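Local atomic coordinates of ribose 5-phosphate isomerase (Trypanosoma cruzi, PDB entry 3M1P), a protein that probably interconverts ribose 5-phosphate and ribulose 5-phosphate, as a type B ribose 5-phosphate isomerase of the RpiB/LacAB family. Residues 53-56 and 57-61. The protein carries 1 engineered substitution. Sequence-based numbering, arbitrary orientation.
Sequences VAEM and VARKE
Val57, Ala58 and Arg59 each give their backbone N-H to a carbonyl one turn back, closing the last turns of helix 46-58. Val57 N bonds to Val53 O, Ala58 N to Ala54 O, and Arg59 N to Glu55 O at 2.7 Å. On the packed side, side-chain carbons fill in against helix carbonyls. Val57 sets CG1 anti to its backbone N (chi1 168°), which brings CG2 alongside Val53 O at 3.6 Å. Val53 packs on Ala6 of strand 3-9, and Ala54 and Val57 on Ile107 of strand 107-111, so these three residues form an apolar face buried against the sheet. The methyl of partly exposed Ala58 lies near Ala54 O. Past Ala58 the contact opens to solvent at Arg59, Lys60 and Glu61. Arg59 CB and CG lie close to Glu55 O; in one of its two conformers NE is 4.5 Å from Glu55 OE1, too far for a salt bridge and at most a weak, doubtful charge attraction. Glu55 OE2 instead makes a weak hydrogen bond to His152 of the second subunit. Glu61 crosses Met56 at about a right angle, OE1 3.9 Å from Met56 CG. Lys60 turns to positive phi (68°) as its N bonds to Val57 O, and Glu61 N bonds weakly to Met56 O at 2.8 Å: a Schellman motif ending a sheet-covering helix of this parallel alpha/beta fold and leading toward strand 64-69.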
ATOM      1  N   VAL A  53     -15.080  20.422   7.655  1.00 20.03           N
ATOM      2  CA  VAL A  53     -13.640  20.693   7.673  1.00 18.60           C
ATOM      3  C   VAL A  53     -13.192  21.422   6.404  1.00 18.19           C
ATOM      4  O   VAL A  53     -12.438  22.391   6.465  1.00 18.18           O
ATOM      5  CB  VAL A  53     -12.845  19.378   7.874  1.00 18.60           C
ATOM      6  CG1 VAL A  53     -11.332  19.577   7.594  1.00 17.36           C
ATOM      7  CG2 VAL A  53     -13.113  18.827   9.273  1.00 17.14           C
ATOM      8  N   ALA A  54     -13.666  20.952   5.258  1.00 17.77           N
ATOM      9  CA  ALA A  54     -13.382  21.590   3.976  1.00 17.94           C
ATOM     10  C   ALA A  54     -13.725  23.092   3.949  1.00 17.99           C
ATOM     11  O   ALA A  54     -12.932  23.898   3.464  1.00 17.72           O
ATOM     12  CB  ALA A  54     -14.116  20.861   2.867  1.00 17.61           C
ATOM     13  N   GLU A  55     -14.906  23.454   4.452  1.00 18.29           N
ATOM     14  CA  GLU A  55     -15.314  24.861   4.501  1.00 19.70           C
ATOM     15  C   GLU A  55     -14.375  25.683   5.381  1.00 19.80           C
ATOM     16  O   GLU A  55     -13.989  26.787   5.006  1.00 19.93           O
ATOM     17  CB  GLU A  55     -16.772  25.012   4.962  1.00 19.84           C
ATOM     18  CG  GLU A  55     -17.805  24.421   4.018  1.00 21.74           C
ATOM     19  CD  GLU A  55     -18.007  25.212   2.728  1.00 25.52           C
ATOM     20  OE1 GLU A  55     -17.545  26.377   2.633  1.00 26.64           O
ATOM     21  OE2 GLU A  55     -18.656  24.661   1.802  1.00 25.84           O
ATOM     22  N   MET A  56     -13.984  25.127   6.528  1.00 20.28           N
ATOM     23  CA  MET A  56     -13.035  25.783   7.418  1.00 21.01           C
ATOM     24  C   MET A  56     -11.724  26.083   6.699  1.00 20.69           C
ATOM     25  O   MET A  56     -11.167  27.179   6.839  1.00 20.53           O
ATOM     26  CB  MET A  56     -12.794  24.936   8.659  1.00 20.64           C
ATOM     27  CG  MET A  56     -14.019  24.811   9.551  1.00 21.98           C
ATOM     28  SD  MET A  56     -13.780  23.619  10.876  1.00 23.53           S
ATOM     29  CE  MET A  56     -12.582  24.485  11.897  1.00 21.85           C
ATOM     30  N   VAL A  57     -11.242  25.110   5.923  1.00 20.57           N
ATOM     31  CA  VAL A  57     -10.034  25.287   5.123  1.00 20.15           C
ATOM     32  C   VAL A  57     -10.257  26.358   4.038  1.00 20.09           C
ATOM     33  O   VAL A  57      -9.459  27.282   3.895  1.00 19.72           O
ATOM     34  CB  VAL A  57      -9.553  23.942   4.487  1.00 20.47           C
ATOM     35  CG1 VAL A  57      -8.481  24.202   3.419  1.00 19.84           C
ATOM     36  CG2 VAL A  57      -9.034  22.976   5.558  1.00 19.12           C
ATOM     37  N   ALA A  58     -11.344  26.228   3.278  1.00 20.47           N
ATOM     38  CA  ALA A  58     -11.669  27.196   2.232  1.00 20.81           C
ATOM     39  C   ALA A  58     -11.821  28.632   2.774  1.00 21.38           C
ATOM     40  O   ALA A  58     -11.301  29.577   2.163  1.00 21.55           O
ATOM     41  CB  ALA A  58     -12.922  26.765   1.484  1.00 20.65           C
ATOM     42  N   ARG A  59     -12.525  28.785   3.897  0.50 21.46           N
ATOM     43  CA  ARG A  59     -12.699  30.094   4.540  0.50 22.20           C
ATOM     44  C   ARG A  59     -11.430  30.546   5.265  0.50 22.39           C
ATOM     45  O   ARG A  59     -11.370  31.665   5.779  0.50 22.40           O
ATOM     46  CB  ARG A  59     -13.894  30.082   5.507  0.50 22.12           C
ATOM     47  CG  ARG A  59     -15.243  29.959   4.806  0.50 23.04           C
ATOM     48  CD  ARG A  59     -16.401  30.158   5.761  0.50 24.32           C
ATOM     49  NE  ARG A  59     -17.696  30.128   5.079  0.50 26.31           N
ATOM     50  CZ  ARG A  59     -18.292  31.184   4.520  0.50 27.26           C
ATOM     51  NH1 ARG A  59     -17.719  32.383   4.533  0.50 27.00           N
ATOM     52  NH2 ARG A  59     -19.473  31.036   3.936  0.50 27.63           N
ATOM     53  N   LYS A  60     -10.429  29.663   5.295  1.00 22.63           N
ATOM     54  CA  LYS A  60      -9.109  29.922   5.910  1.00 23.23           C
ATOM     55  C   LYS A  60      -9.141  30.063   7.441  1.00 23.00           C
ATOM     56  O   LYS A  60      -8.234  30.641   8.034  1.00 22.77           O
ATOM     57  CB  LYS A  60      -8.365  31.094   5.240  1.00 23.12           C
ATOM     58  CG  LYS A  60      -8.159  30.950   3.723  1.00 24.86           C
ATOM     59  CD  LYS A  60      -7.781  32.289   3.086  1.00 24.97           C
ATOM     60  CE  LYS A  60      -7.814  32.226   1.553  1.00 29.05           C
ATOM     61  NZ  LYS A  60      -6.733  31.337   0.949  1.00 29.25           N
ATOM     62  N   GLU A  61     -10.172  29.505   8.067  1.00 23.41           N
ATOM     63  CA  GLU A  61     -10.262  29.425   9.530  1.00 24.04           C
ATOM     64  C   GLU A  61      -9.186  28.526  10.108  1.00 23.70           C
ATOM     65  O   GLU A  61      -8.749  28.721  11.244  1.00 23.71           O
ATOM     66  CB  GLU A  61     -11.619  28.893   9.959  1.00 24.59           C
ATOM     67  CG  GLU A  61     -12.746  29.888   9.768  1.00 27.33           C
ATOM     68  CD  GLU A  61     -14.087  29.279  10.060  1.00 30.67           C
ATOM     69  OE1 GLU A  61     -14.175  28.432  10.978  1.00 31.11           O
ATOM     70  OE2 GLU A  61     -15.053  29.657   9.366  1.00 33.63           O
TER